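Fiber protein (Raptor siadenovirus a, PDB 5FJL) forms the trimeric head domain at the tip of the adenovirus fibre, which probably attaches the virion to a receptor on the host cell. Local coordinates at residues V37-G42 with R55-T60; Y70-V75 with H162-H167; A107-T112 with F136-D141; P114-C119 with R129-M134; F121-H126 with K154-Q159. All blocks are in the same frame, centred on the assembly; numbering follows the deposited sequence.

Contact 1 (V37-G42 with R55-T60); sequences VSYSDG and RKTRVT
Asp41 and Arg55 cross on one face of an antiparallel hairpin with their flat groups turned 78° apart. Asp41 OD1 lies over one face of the Arg55 guanidinium, and OD2, 3.3 Å from NH1, is well out of the guanidinium plane, so this salt bridge is one of charges and no N-H is aimed at the oxygen. Arg55 gets there by stretching from CG to NE with CG anti to the backbone N (chi1 -178°). This lays the far end of the guanidinium beside Tyr39, where NH2 comes within 3.6 Å of Tyr39 CB. On the same face the tyrosine ring runs alongside Thr57, pointing the same way, with Thr57 OG1 at the ring edge 3.5 Å from CD1. The phenol hydroxyl leaves the hairpin to hydrogen-bond Ser61 of the second subunit. Val37 CG2 packs against both Thr57 CG2 and Val59 CG1. The other face carries Ser38, Ser40, Lys56 and Arg58; there Ser40 CB sits in the guanidinium plane at the edge of Arg58, 3.4 Å from NH1. Between the two faces, in the backbone, Ser38 pairs with Arg58 and Ser40 with Lys56 through two bonds each, the Lys56 N to Ser40 O bond being 2.8 Å. The backbone therefore sets the pairing at this exposed edge, while the salt bridge, lacking a directed N-H, probably adds a mainly electrostatic attraction.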
# COMPACT_ATOMS: atom_id res chain seq x y z
N VAL A 37 -5.38 8.41 23.92
CA VAL A 37 -4.15 7.96 23.19
C VAL A 37 -2.96 7.74 24.15
O VAL A 37 -2.79 8.47 25.14
CB VAL A 37 -3.76 8.94 22.04
CG1 VAL A 37 -3.29 10.30 22.57
CG2 VAL A 37 -2.69 8.35 21.12
N SER A 38 -2.16 6.72 23.86
CA SER A 38 -0.90 6.51 24.57
C SER A 38 0.14 6.06 23.55
O SER A 38 -0.21 5.79 22.40
CB SER A 38 -1.06 5.49 25.70
OG SER A 38 -1.43 4.21 25.21
N TYR A 39 1.40 6.06 23.98
CA TYR A 39 2.54 5.84 23.10
C TYR A 39 3.50 4.90 23.78
O TYR A 39 3.62 4.93 25.02
CB TYR A 39 3.24 7.17 22.82
CG TYR A 39 2.30 8.27 22.34
CD1 TYR A 39 2.01 8.40 20.98
CD2 TYR A 39 1.67 9.14 23.25
CE1 TYR A 39 1.13 9.38 20.52
CE2 TYR A 39 0.78 10.12 22.80
CZ TYR A 39 0.52 10.25 21.43
OH TYR A 39 -0.34 11.22 20.95
N SER A 40 4.16 4.04 23.03
CA SER A 40 5.23 3.21 23.57
C SER A 40 6.37 3.16 22.56
O SER A 40 6.12 3.07 21.37
CB SER A 40 4.73 1.79 23.84
OG SER A 40 5.75 0.96 24.38
N ASP A 41 7.59 3.22 23.04
CA ASP A 41 8.78 3.09 22.21
C ASP A 41 9.34 1.72 22.46
O ASP A 41 9.24 1.16 23.56
CB ASP A 41 9.83 4.13 22.58
CG ASP A 41 9.44 5.54 22.16
OD1 ASP A 41 8.66 5.70 21.21
OD2 ASP A 41 9.90 6.50 22.81
N GLY A 42 9.97 1.16 21.43
CA GLY A 42 10.67 -0.10 21.57
C GLY A 42 11.73 -0.28 20.50
O GLY A 42 11.97 0.58 19.67
N ARG A 55 8.00 3.22 17.28
CA ARG A 55 7.09 3.91 18.17
C ARG A 55 5.68 3.50 17.87
O ARG A 55 5.28 3.58 16.70
CB ARG A 55 7.20 5.41 18.04
CG ARG A 55 6.28 6.16 19.00
CD ARG A 55 6.83 7.55 19.30
NE ARG A 55 6.22 8.10 20.50
CZ ARG A 55 6.86 8.76 21.48
NH1 ARG A 55 8.19 8.96 21.44
NH2 ARG A 55 6.16 9.21 22.52
N LYS A 56 4.95 3.02 18.87
CA LYS A 56 3.55 2.59 18.74
C LYS A 56 2.67 3.69 19.29
O LYS A 56 2.95 4.25 20.36
CB LYS A 56 3.31 1.33 19.54
CG LYS A 56 4.15 0.16 19.11
CD LYS A 56 3.92 -1.06 19.97
CE LYS A 56 2.67 -1.83 19.62
NZ LYS A 56 2.73 -3.21 20.17
N THR A 57 1.65 4.06 18.53
CA THR A 57 0.60 4.98 18.95
C THR A 57 -0.69 4.19 19.06
O THR A 57 -1.15 3.61 18.08
CB THR A 57 0.45 6.12 17.92
OG1 THR A 57 1.68 6.84 17.82
CG2 THR A 57 -0.66 7.09 18.31
N ARG A 58 -1.29 4.16 20.26
CA ARG A 58 -2.51 3.41 20.50
C ARG A 58 -3.70 4.34 20.57
O ARG A 58 -3.71 5.24 21.42
CB ARG A 58 -2.45 2.70 21.85
CG ARG A 58 -1.21 1.89 22.08
CD ARG A 58 -1.40 0.90 23.23
NE ARG A 58 -0.51 -0.27 23.13
CZ ARG A 58 0.83 -0.25 23.13
NH1 ARG A 58 1.50 0.89 23.20
NH2 ARG A 58 1.50 -1.40 23.03
N VAL A 59 -4.70 4.11 19.72
CA VAL A 59 -6.01 4.77 19.85
C VAL A 59 -7.12 3.72 19.90
O VAL A 59 -7.49 3.13 18.88
CB VAL A 59 -6.24 5.80 18.74
CG1 VAL A 59 -5.50 7.08 19.09
CG2 VAL A 59 -5.79 5.29 17.39
N THR A 60 -7.65 3.51 21.11
CA THR A 60 -8.55 2.39 21.43
C THR A 60 -7.86 1.05 21.09
O THR A 60 -6.70 0.87 21.44
CB THR A 60 -9.94 2.55 20.76
OG1 THR A 60 -9.88 2.05 19.42
CG2 THR A 60 -10.40 4.01 20.74
O HOH W 1 -6.88 6.19 23.12
O HOH W 2 0.68 2.42 25.02

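Contact 2 (Y70-V75 with H162-H167); sequences YGLRVV and HIVTVH
Tyr70, just before strand 71-75, reaches onto strand 162-166, and its CB bond already points toward that strand. With chi1 at 89°, CG sits between the backbone N and the carbonyl carbon, and the ring is carried toward residues 163 to 166. CD2 passes 3.9 Å from Ile163 O. One atom further, CE2 lies 3.7 Å from Val164 O, which is in the ring plane at the edge, and it also nears the CA of Thr165. At the tip the side chain crosses Val166 at about a right angle, with CZ 4.0 Å from Val166 CG1. The hydroxyl shares a water with Thr165 OG1 and Val166 N; that water is 2.6 Å from Tyr70 OH. Val164 and Thr165 form a classic beta bulge opposite Leu118 of strand 115-122. Strand 71-75 is one leg of the beta-hairpin completed by strand 78-87, the projecting element of this fibre head, and Val74 makes backbone hydrogen bonds to the second subunit. Gly71, at phi 142°, takes backbone angles open essentially to glycine alone. Beyond it Leu72 CD2 meets Val164 CG1 at 3.9 Å, and a second water joins Leu72 N to Thr165 OG1.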
# COMPACT_ATOMS: atom_id res chain seq x y z
N TYR A 70 14.88 6.91 9.88
CA TYR A 70 14.97 6.79 8.44
C TYR A 70 13.88 7.66 7.84
O TYR A 70 12.98 8.08 8.55
CB TYR A 70 14.80 5.31 8.02
CG TYR A 70 13.39 4.96 7.79
CD1 TYR A 70 12.52 4.79 8.85
CD2 TYR A 70 12.88 4.89 6.52
CE1 TYR A 70 11.17 4.55 8.65
CE2 TYR A 70 11.54 4.62 6.30
CZ TYR A 70 10.69 4.48 7.38
OH TYR A 70 9.36 4.22 7.23
N GLY A 71 13.98 7.91 6.54
CA GLY A 71 12.89 8.49 5.75
C GLY A 71 13.36 9.48 4.69
O GLY A 71 14.56 9.70 4.53
N LEU A 72 12.36 10.03 3.97
CA LEU A 72 12.55 11.05 2.94
C LEU A 72 12.52 12.48 3.49
O LEU A 72 11.79 12.77 4.42
CB LEU A 72 11.47 10.93 1.85
CG LEU A 72 11.24 9.62 1.07
CD1 LEU A 72 10.11 9.77 0.07
CD2 LEU A 72 12.52 9.23 0.37
N ARG A 73 13.28 13.37 2.85
CA ARG A 73 13.21 14.81 3.13
C ARG A 73 13.45 15.57 1.85
O ARG A 73 14.12 15.09 0.93
CB ARG A 73 14.23 15.22 4.19
CG ARG A 73 15.63 14.73 3.92
CD ARG A 73 16.60 14.87 5.13
NE ARG A 73 17.96 14.44 4.73
CZ ARG A 73 18.41 13.18 4.72
NH1 ARG A 73 17.66 12.17 5.14
NH2 ARG A 73 19.66 12.94 4.31
N VAL A 74 12.88 16.77 1.77
CA VAL A 74 13.16 17.65 0.65
C VAL A 74 13.95 18.84 1.20
O VAL A 74 13.51 19.44 2.14
CB VAL A 74 11.87 18.11 -0.08
CG1 VAL A 74 12.23 18.89 -1.32
CG2 VAL A 74 11.03 16.91 -0.49
N VAL A 75 15.11 19.09 0.61
CA VAL A 75 16.04 20.13 1.09
C VAL A 75 16.37 21.01 -0.10
O VAL A 75 17.07 20.58 -1.01
CB VAL A 75 17.32 19.49 1.69
CG1 VAL A 75 18.24 20.58 2.22
CG2 VAL A 75 16.95 18.52 2.80
N HIS A 162 17.50 -2.05 1.35
CA HIS A 162 17.24 -0.72 1.88
C HIS A 162 15.74 -0.46 1.85
O HIS A 162 15.16 -0.51 0.77
CB HIS A 162 17.95 0.35 1.06
CG HIS A 162 19.44 0.16 0.94
ND1 HIS A 162 20.27 0.28 2.02
CD2 HIS A 162 20.22 -0.15 -0.12
CE1 HIS A 162 21.52 0.08 1.62
NE2 HIS A 162 21.52 -0.19 0.34
N ILE A 163 15.14 -0.17 2.98
CA ILE A 163 13.75 0.32 3.02
C ILE A 163 13.79 1.83 2.84
O ILE A 163 14.30 2.54 3.71
CB ILE A 163 13.03 -0.05 4.34
CG1 ILE A 163 13.11 -1.55 4.63
CG2 ILE A 163 11.61 0.51 4.33
CD1 ILE A 163 12.41 -1.99 5.88
N VAL A 164 13.27 2.31 1.74
CA VAL A 164 13.26 3.72 1.42
C VAL A 164 12.09 4.43 2.11
O VAL A 164 12.27 5.44 2.78
CB VAL A 164 13.19 3.95 -0.08
CG1 VAL A 164 13.09 5.45 -0.39
CG2 VAL A 164 14.40 3.32 -0.77
N THR A 165 10.91 3.85 1.98
CA THR A 165 9.74 4.38 2.68
C THR A 165 8.72 3.24 2.82
O THR A 165 8.75 2.28 2.06
CB THR A 165 9.24 5.67 2.01
OG1 THR A 165 8.48 6.47 2.95
CG2 THR A 165 8.51 5.29 0.81
N VAL A 166 7.93 3.32 3.90
CA VAL A 166 6.93 2.27 4.18
C VAL A 166 5.71 2.93 4.82
O VAL A 166 5.80 3.86 5.62
CB VAL A 166 7.53 1.11 5.03
CG1 VAL A 166 8.15 1.62 6.31
CG2 VAL A 166 6.52 0.02 5.30
N HIS A 167 4.54 2.46 4.43
CA HIS A 167 3.30 2.94 5.03
C HIS A 167 3.27 2.48 6.50
O HIS A 167 3.75 1.39 6.81
CB HIS A 167 2.08 2.39 4.27
CG HIS A 167 0.78 2.98 4.70
ND1 HIS A 167 0.38 4.25 4.32
CD2 HIS A 167 -0.18 2.53 5.53
CE1 HIS A 167 -0.78 4.53 4.88
NE2 HIS A 167 -1.15 3.50 5.61
O HOH W 3 8.53 5.85 5.45
O HOH W 4 9.47 8.75 3.92

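Contact 3 (A107-T112 with F136-D141); sequences AVQLNT and FLTDVD
Phe136 takes Leu110 squarely on one ring face: Leu110 CD2 stands 3.6 Å from the ring centroid and 8° off the normal, a CH-pi contact over the middle of the ring. A chi1 of 179° swings Leu110 CG away from its backbone N and brings CD2 over the ring. Thr112 lies alongside Phe136, pointing the same way, with OG1 near the ring edge. The backbone of Phe136 is held as well, since its N donates to Thr112 OG1 at 3.1 Å and its O accepts from Thr112 N at 2.9 Å. At Leu137 the side chain turns from the loop, but a water lies within bonding distance of both Leu137 O and Leu110 O. Thr138 points back toward the loop, and its OG1 donates to Asn111 OD1 over 2.7 Å, from 26° out of the carbonyl plane. A water also donates to that OG1. The Asn111 amide is fixed in rotation by a further bond, ND2 to Gln109 OE1 at 3.0 Å, in the carbonyl plane on a lone pair. Thr138 CG2 rests against Gln109 CD. Asp139 opens an Asx turn, OD1 accepting from Asp141 N, and its carboxylate accepts from backbone N of Asn76 and Gly77 of the third subunit. The loop thus lies along the end of strand 127-138, where Phe136 meets Phe169 of strand 160-171 edge-to-face and packs on Leu146 of strand 144-149.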
# COMPACT_ATOMS: atom_id res chain seq x y z
N ALA A 107 12.41 -7.01 23.58
CA ALA A 107 11.66 -7.23 24.82
C ALA A 107 10.23 -7.59 24.59
O ALA A 107 9.63 -8.27 25.43
CB ALA A 107 11.74 -6.01 25.66
N VAL A 108 9.65 -7.12 23.48
CA VAL A 108 8.20 -7.27 23.28
C VAL A 108 7.90 -7.71 21.87
O VAL A 108 8.68 -7.49 20.97
CB VAL A 108 7.45 -5.97 23.61
CG1 VAL A 108 7.70 -5.55 25.07
CG2 VAL A 108 7.80 -4.85 22.64
N GLN A 109 6.76 -8.38 21.71
CA GLN A 109 6.27 -8.77 20.41
C GLN A 109 5.79 -7.57 19.65
O GLN A 109 5.37 -6.58 20.24
CB GLN A 109 5.06 -9.68 20.56
CG GLN A 109 5.34 -11.04 21.12
CD GLN A 109 4.10 -11.94 21.15
OE1 GLN A 109 3.10 -11.72 20.44
NE2 GLN A 109 4.18 -12.99 21.95
N LEU A 110 5.83 -7.69 18.33
CA LEU A 110 5.17 -6.72 17.46
C LEU A 110 4.44 -7.51 16.39
O LEU A 110 5.04 -8.26 15.65
CB LEU A 110 6.18 -5.73 16.85
CG LEU A 110 5.61 -4.67 15.91
CD1 LEU A 110 4.51 -3.85 16.55
CD2 LEU A 110 6.72 -3.76 15.40
N ASN A 111 3.11 -7.39 16.34
CA ASN A 111 2.29 -8.15 15.41
C ASN A 111 1.46 -7.15 14.63
O ASN A 111 0.75 -6.37 15.25
CB ASN A 111 1.34 -9.04 16.19
CG ASN A 111 2.08 -10.08 16.98
OD1 ASN A 111 2.71 -10.93 16.39
ND2 ASN A 111 2.08 -9.95 18.28
N THR A 112 1.63 -7.13 13.31
CA THR A 112 0.93 -6.12 12.46
C THR A 112 0.29 -6.76 11.26
O THR A 112 0.58 -7.89 10.86
CB THR A 112 1.94 -5.04 11.96
OG1 THR A 112 2.78 -5.57 10.93
CG2 THR A 112 2.76 -4.48 13.11
N PHE A 136 5.08 -7.55 10.43
CA PHE A 136 5.70 -8.08 11.67
C PHE A 136 4.79 -9.21 12.15
O PHE A 136 3.57 -9.03 12.33
CB PHE A 136 5.83 -6.99 12.71
CG PHE A 136 6.93 -6.01 12.45
CD1 PHE A 136 8.22 -6.26 12.89
CD2 PHE A 136 6.68 -4.82 11.77
CE1 PHE A 136 9.24 -5.36 12.68
CE2 PHE A 136 7.69 -3.92 11.55
CZ PHE A 136 8.97 -4.16 12.02
N LEU A 137 5.40 -10.35 12.43
CA LEU A 137 4.69 -11.56 12.89
C LEU A 137 5.48 -12.17 14.05
O LEU A 137 6.66 -11.94 14.17
CB LEU A 137 4.57 -12.56 11.76
CG LEU A 137 3.74 -12.19 10.54
CD1 LEU A 137 3.86 -13.29 9.49
CD2 LEU A 137 2.28 -11.96 10.91
N THR A 138 4.80 -12.91 14.90
CA THR A 138 5.48 -13.66 15.97
C THR A 138 5.30 -15.13 15.68
O THR A 138 4.20 -15.60 15.43
CB THR A 138 4.87 -13.34 17.32
OG1 THR A 138 4.89 -11.95 17.54
CG2 THR A 138 5.64 -14.02 18.47
N ASP A 139 6.40 -15.86 15.74
CA ASP A 139 6.44 -17.32 15.53
C ASP A 139 5.66 -17.98 16.66
O ASP A 139 5.54 -17.42 17.75
CB ASP A 139 7.91 -17.74 15.52
CG ASP A 139 8.18 -19.13 14.94
OD1 ASP A 139 7.52 -20.13 15.36
OD2 ASP A 139 9.07 -19.25 14.08
N VAL A 140 5.09 -19.16 16.39
CA VAL A 140 4.50 -19.96 17.49
C VAL A 140 5.50 -20.14 18.64
O VAL A 140 5.12 -20.13 19.82
CB VAL A 140 3.95 -21.34 17.02
CG1 VAL A 140 2.85 -21.17 15.98
CG2 VAL A 140 5.04 -22.25 16.48
N ASP A 141 6.79 -20.22 18.30
CA ASP A 141 7.87 -20.32 19.29
C ASP A 141 8.24 -19.00 20.01
O ASP A 141 9.21 -18.97 20.78
CB ASP A 141 9.08 -21.09 18.70
CG ASP A 141 10.01 -20.23 17.82
OD1 ASP A 141 9.84 -18.99 17.73
OD2 ASP A 141 10.94 -20.82 17.22
O HOH W 5 7.67 -9.13 15.17
O HOH W 6 6.90 -10.21 17.55
O HOH W 7 1.85 -12.72 14.61

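Contact 4 (P114-C119 with R129-M134); sequences PSTALC and RELCMM
Met134 folds its methyl across to the partner strand, where CE touches both Ala117 CB and Cys119 SG at 3.7 Å. The side chain reaches there because CG lies between the backbone N and the carbonyl carbon (chi1 58°) and the chain bends again at its last torsion. The other face is built from Thr116, Leu118, Leu131 and Met133, and on it Met133 CE comes between Thr116 OG1 and Pro114 CB. The strands form an antiparallel beta-hairpin, 115-122 with 127-138, inside the curled beta-sheet of the fibre head. Ser115 with Met134, Ala117 with Cys132 and Cys119 with Glu130 are its hydrogen-bonded pairs, each joined by two backbone bonds, of which Ala117 N to Cys132 O is 2.8 Å. The Leu118-Leu131 and Thr116-Met133 pairs between them are non-hydrogen-bonded. Further out, in one of the two conformers modelled for Leu118, its CD2 rests over one face of the Arg129 guanidinium, 3.8 Å from NH2 and offset toward the rim. Arg129 runs fully extended, and its NE and NH2 donate to Arg150 O and Asp98 O of the second subunit. Glu130, on the face of Cys119 and Cys132, makes a salt bridge with Arg150 of its own chain.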
# COMPACT_ATOMS: atom_id res chain seq x y z
N PRO A 114 -0.01 -6.28 7.03
CA PRO A 114 1.03 -5.93 6.07
C PRO A 114 0.93 -4.49 5.63
O PRO A 114 -0.18 -3.96 5.51
CB PRO A 114 0.77 -6.84 4.87
CG PRO A 114 -0.67 -6.94 4.89
CD PRO A 114 -1.04 -7.10 6.36
N SER A 115 2.07 -3.88 5.35
CA SER A 115 2.15 -2.53 4.77
C SER A 115 3.08 -2.52 3.58
O SER A 115 4.00 -3.31 3.46
CB SER A 115 2.66 -1.47 5.76
OG SER A 115 1.63 -1.18 6.66
N THR A 116 2.79 -1.63 2.64
CA THR A 116 3.55 -1.50 1.43
C THR A 116 4.82 -0.69 1.67
O THR A 116 4.77 0.37 2.32
CB THR A 116 2.75 -0.79 0.33
OG1 THR A 116 1.45 -1.42 0.23
CG2 THR A 116 3.44 -0.86 -0.99
N ALA A 117 5.92 -1.16 1.10
CA ALA A 117 7.20 -0.46 1.18
C ALA A 117 7.83 -0.34 -0.16
O ALA A 117 7.63 -1.19 -1.01
CB ALA A 117 8.17 -1.21 2.06
N LEU A 118 8.62 0.71 -0.36
CA LEU A 118 9.56 0.82 -1.47
C LEU A 118 10.93 0.36 -0.95
O LEU A 118 11.46 0.98 -0.02
CB LEU A 118 9.68 2.27 -1.95
CG LEU A 118 10.82 2.47 -2.96
CD1 LEU A 118 10.59 1.64 -4.20
CD2 LEU A 118 10.97 3.94 -3.30
N CYS A 119 11.44 -0.71 -1.52
CA CYS A 119 12.73 -1.29 -1.12
C CYS A 119 13.67 -1.33 -2.28
O CYS A 119 13.29 -1.44 -3.46
CB CYS A 119 12.56 -2.71 -0.61
SG CYS A 119 11.57 -2.74 0.92
N ARG A 129 14.81 -2.18 -7.54
CA ARG A 129 14.00 -1.20 -6.87
C ARG A 129 12.57 -1.62 -7.06
O ARG A 129 12.12 -1.74 -8.20
CB ARG A 129 14.26 0.17 -7.48
CG ARG A 129 13.52 1.32 -6.91
CD ARG A 129 13.84 2.58 -7.76
NE ARG A 129 13.15 3.73 -7.25
CZ ARG A 129 13.63 4.58 -6.38
NH1 ARG A 129 14.85 4.41 -5.85
NH2 ARG A 129 12.94 5.65 -6.04
N GLU A 130 11.84 -1.83 -5.98
CA GLU A 130 10.51 -2.44 -6.08
C GLU A 130 9.62 -2.15 -4.92
O GLU A 130 10.06 -1.93 -3.81
CB GLU A 130 10.58 -3.93 -6.27
CG GLU A 130 11.43 -4.64 -5.29
CD GLU A 130 11.69 -6.13 -5.66
OE1 GLU A 130 12.45 -6.51 -6.56
OE2 GLU A 130 11.12 -6.92 -4.93
N LEU A 131 8.30 -2.18 -5.18
CA LEU A 131 7.33 -2.17 -4.10
C LEU A 131 7.18 -3.60 -3.60
O LEU A 131 7.13 -4.55 -4.37
CB LEU A 131 5.94 -1.55 -4.49
CG LEU A 131 5.85 -0.00 -4.46
CD1 LEU A 131 6.68 0.62 -5.57
CD2 LEU A 131 4.41 0.48 -4.54
N CYS A 132 7.09 -3.69 -2.28
CA CYS A 132 6.98 -4.98 -1.56
C CYS A 132 5.96 -4.82 -0.47
O CYS A 132 5.58 -3.69 -0.16
CB CYS A 132 8.30 -5.37 -0.86
SG CYS A 132 9.72 -5.54 -1.95
N MET A 133 5.52 -5.90 0.15
CA MET A 133 4.74 -5.80 1.38
C MET A 133 5.55 -6.36 2.51
O MET A 133 6.32 -7.32 2.33
CB MET A 133 3.41 -6.47 1.27
CG MET A 133 2.51 -5.82 0.19
SD MET A 133 0.77 -6.10 0.41
CE MET A 133 0.44 -4.77 1.60
N MET A 134 5.42 -5.76 3.66
CA MET A 134 6.09 -6.29 4.86
C MET A 134 5.19 -6.32 6.03
O MET A 134 4.23 -5.56 6.14
CB MET A 134 7.37 -5.63 5.09
CG MET A 134 7.33 -4.20 5.26
SD MET A 134 8.99 -3.47 5.47
CE MET A 134 9.92 -3.84 4.02

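Contact 5 (F121-H126 with K154-Q159); sequences FITTDH and KHETIQ
Glu156 OE1 is gripped from opposite faces of its carboxylate plane by Thr123 OG1, at 2.7 Å, and His126 ND1, at 3.0 Å. Each donor stands well out of the plane, one on either side. The histidine bond is straight, with the oxygen in the imidazole plane; the ring stands at 77° to the carboxylate. Glu156 is extended beyond CG, and its other oxygen accepts from Tyr128 OH. Thr123 OG1 also accepts from His126 N in an ST motif, helped by chi1 of 67°, which tucks the hydroxyl between the backbone N and the carbonyl carbon. A water donates to the same OE1 and accepts from Asp125 N. Further along, Gln159 N donates to Ile122 O at 2.8 Å. A second water ties Thr124 N, Thr157 O and Gln159 NE2 together. The packing is thinner: Thr123 CG2 lies 3.4 Å from Thr157 O and also touches Glu156 CB, while Gln159 CB and CG lie along Ile122 O. The turn after strand 115-122 is thus held to the loop before strand 160-171 mainly by polar bonds. Several donors on one carboxylate oxygen would probably stabilise its negative charge.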
# COMPACT_ATOMS: atom_id res chain seq x y z
N PHE A 121 16.98 -3.64 -3.33
CA PHE A 121 17.79 -4.83 -3.08
C PHE A 121 19.06 -4.73 -3.89
O PHE A 121 19.01 -4.56 -5.09
CB PHE A 121 17.04 -6.13 -3.43
CG PHE A 121 15.80 -6.34 -2.60
CD1 PHE A 121 14.57 -5.84 -3.00
CD2 PHE A 121 15.86 -7.05 -1.40
CE1 PHE A 121 13.44 -6.01 -2.22
CE2 PHE A 121 14.71 -7.22 -0.63
CZ PHE A 121 13.52 -6.67 -1.03
N ILE A 122 20.19 -4.81 -3.19
CA ILE A 122 21.51 -4.81 -3.81
C ILE A 122 22.05 -6.22 -3.80
O ILE A 122 22.17 -6.84 -2.74
CB ILE A 122 22.49 -3.90 -3.04
CG1 ILE A 122 21.90 -2.50 -2.82
CG2 ILE A 122 23.84 -3.88 -3.72
CD1 ILE A 122 21.64 -1.72 -4.05
N THR A 123 22.36 -6.75 -4.99
CA THR A 123 23.06 -8.01 -5.13
C THR A 123 24.45 -7.69 -5.70
O THR A 123 24.75 -6.54 -6.04
CB THR A 123 22.32 -8.99 -6.03
OG1 THR A 123 22.30 -8.50 -7.36
CG2 THR A 123 20.86 -9.22 -5.53
N THR A 124 25.31 -8.70 -5.83
CA THR A 124 26.62 -8.44 -6.44
C THR A 124 26.48 -7.82 -7.81
O THR A 124 27.21 -6.86 -8.16
CB THR A 124 27.42 -9.75 -6.52
OG1 THR A 124 27.64 -10.26 -5.21
CG2 THR A 124 28.75 -9.51 -7.22
N ASP A 125 25.54 -8.31 -8.63
CA ASP A 125 25.42 -7.87 -10.00
C ASP A 125 24.36 -6.87 -10.29
O ASP A 125 24.38 -6.25 -11.36
CB ASP A 125 25.20 -9.08 -10.92
CG ASP A 125 26.43 -9.98 -11.03
OD1 ASP A 125 27.56 -9.63 -10.63
OD2 ASP A 125 26.25 -11.09 -11.60
N HIS A 126 23.36 -6.70 -9.40
CA HIS A 126 22.17 -5.92 -9.76
C HIS A 126 21.67 -5.03 -8.63
O HIS A 126 22.02 -5.21 -7.47
CB HIS A 126 21.00 -6.86 -10.21
CG HIS A 126 21.31 -7.62 -11.45
ND1 HIS A 126 21.61 -8.96 -11.45
CD2 HIS A 126 21.43 -7.19 -12.72
CE1 HIS A 126 21.87 -9.34 -12.69
NE2 HIS A 126 21.75 -8.29 -13.48
N LYS A 154 14.74 -14.26 -7.41
CA LYS A 154 15.97 -14.20 -8.20
C LYS A 154 16.94 -15.19 -7.58
O LYS A 154 17.00 -15.33 -6.35
CB LYS A 154 16.61 -12.81 -8.14
CG LYS A 154 15.71 -11.64 -8.52
CD LYS A 154 15.44 -11.59 -10.00
CE LYS A 154 14.57 -10.38 -10.27
NZ LYS A 154 14.24 -10.26 -11.71
N HIS A 155 17.75 -15.84 -8.42
CA HIS A 155 18.78 -16.76 -7.95
C HIS A 155 20.05 -15.99 -7.68
O HIS A 155 21.06 -16.11 -8.40
CB HIS A 155 19.04 -17.87 -8.98
CG HIS A 155 17.89 -18.81 -9.15
ND1 HIS A 155 17.34 -19.52 -8.10
CD2 HIS A 155 17.20 -19.18 -10.26
CE1 HIS A 155 16.36 -20.28 -8.55
NE2 HIS A 155 16.25 -20.09 -9.86
N GLU A 156 19.96 -15.10 -6.69
CA GLU A 156 21.04 -14.18 -6.32
C GLU A 156 21.01 -14.00 -4.82
O GLU A 156 19.99 -14.22 -4.18
CB GLU A 156 20.88 -12.82 -6.96
CG GLU A 156 20.97 -12.82 -8.47
CD GLU A 156 20.63 -11.48 -9.05
OE1 GLU A 156 21.48 -10.56 -8.95
OE2 GLU A 156 19.55 -11.33 -9.64
N THR A 157 22.14 -13.63 -4.26
CA THR A 157 22.30 -13.38 -2.82
C THR A 157 22.08 -11.89 -2.51
O THR A 157 22.61 -11.01 -3.20
CB THR A 157 23.72 -13.78 -2.39
OG1 THR A 157 23.86 -15.19 -2.63
CG2 THR A 157 24.01 -13.50 -0.95
N ILE A 158 21.28 -11.65 -1.48
CA ILE A 158 21.10 -10.29 -0.99
C ILE A 158 22.39 -9.83 -0.30
O ILE A 158 22.86 -10.48 0.63
CB ILE A 158 19.94 -10.21 0.01
CG1 ILE A 158 18.61 -10.62 -0.64
CG2 ILE A 158 19.85 -8.83 0.63
CD1 ILE A 158 17.52 -10.86 0.38
N GLN A 159 22.93 -8.70 -0.77
CA GLN A 159 23.95 -7.98 -0.04
C GLN A 159 23.30 -7.00 0.93
O GLN A 159 23.61 -7.01 2.12
CB GLN A 159 24.92 -7.29 -1.01
CG GLN A 159 25.57 -8.24 -2.01
CD GLN A 159 26.47 -9.29 -1.40
OE1 GLN A 159 27.09 -9.07 -0.38
NE2 GLN A 159 26.49 -10.47 -2.01
O HOH W 8 24.89 -11.08 -4.41
O HOH W 9 24.25 -11.06 -8.31

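Along the chain contact 1 closes first, in the hairpin of strands 38-45 and 51-59. Contact 2 then spans a long loop that encloses contacts 3, 4 and 5; contact 4 is nested within contact 3, whereas contact 5 crosses both. All five reach one curled antiparallel sheet. Contacts 2 and 4 have centres 12 Å apart and join through backbone bonds between neighbouring strands 160-171 and 115-122. Contacts 4 and 5 share strand 115-122, and contacts 3 and 4 share strand 127-138. Contacts 1 and 5, with centres 36 Å apart, lie on opposite sides of the chain's centre. Contacts 1 to 4 touch neighbouring subunits, tying the fold to the trimer, but contact 5 does not.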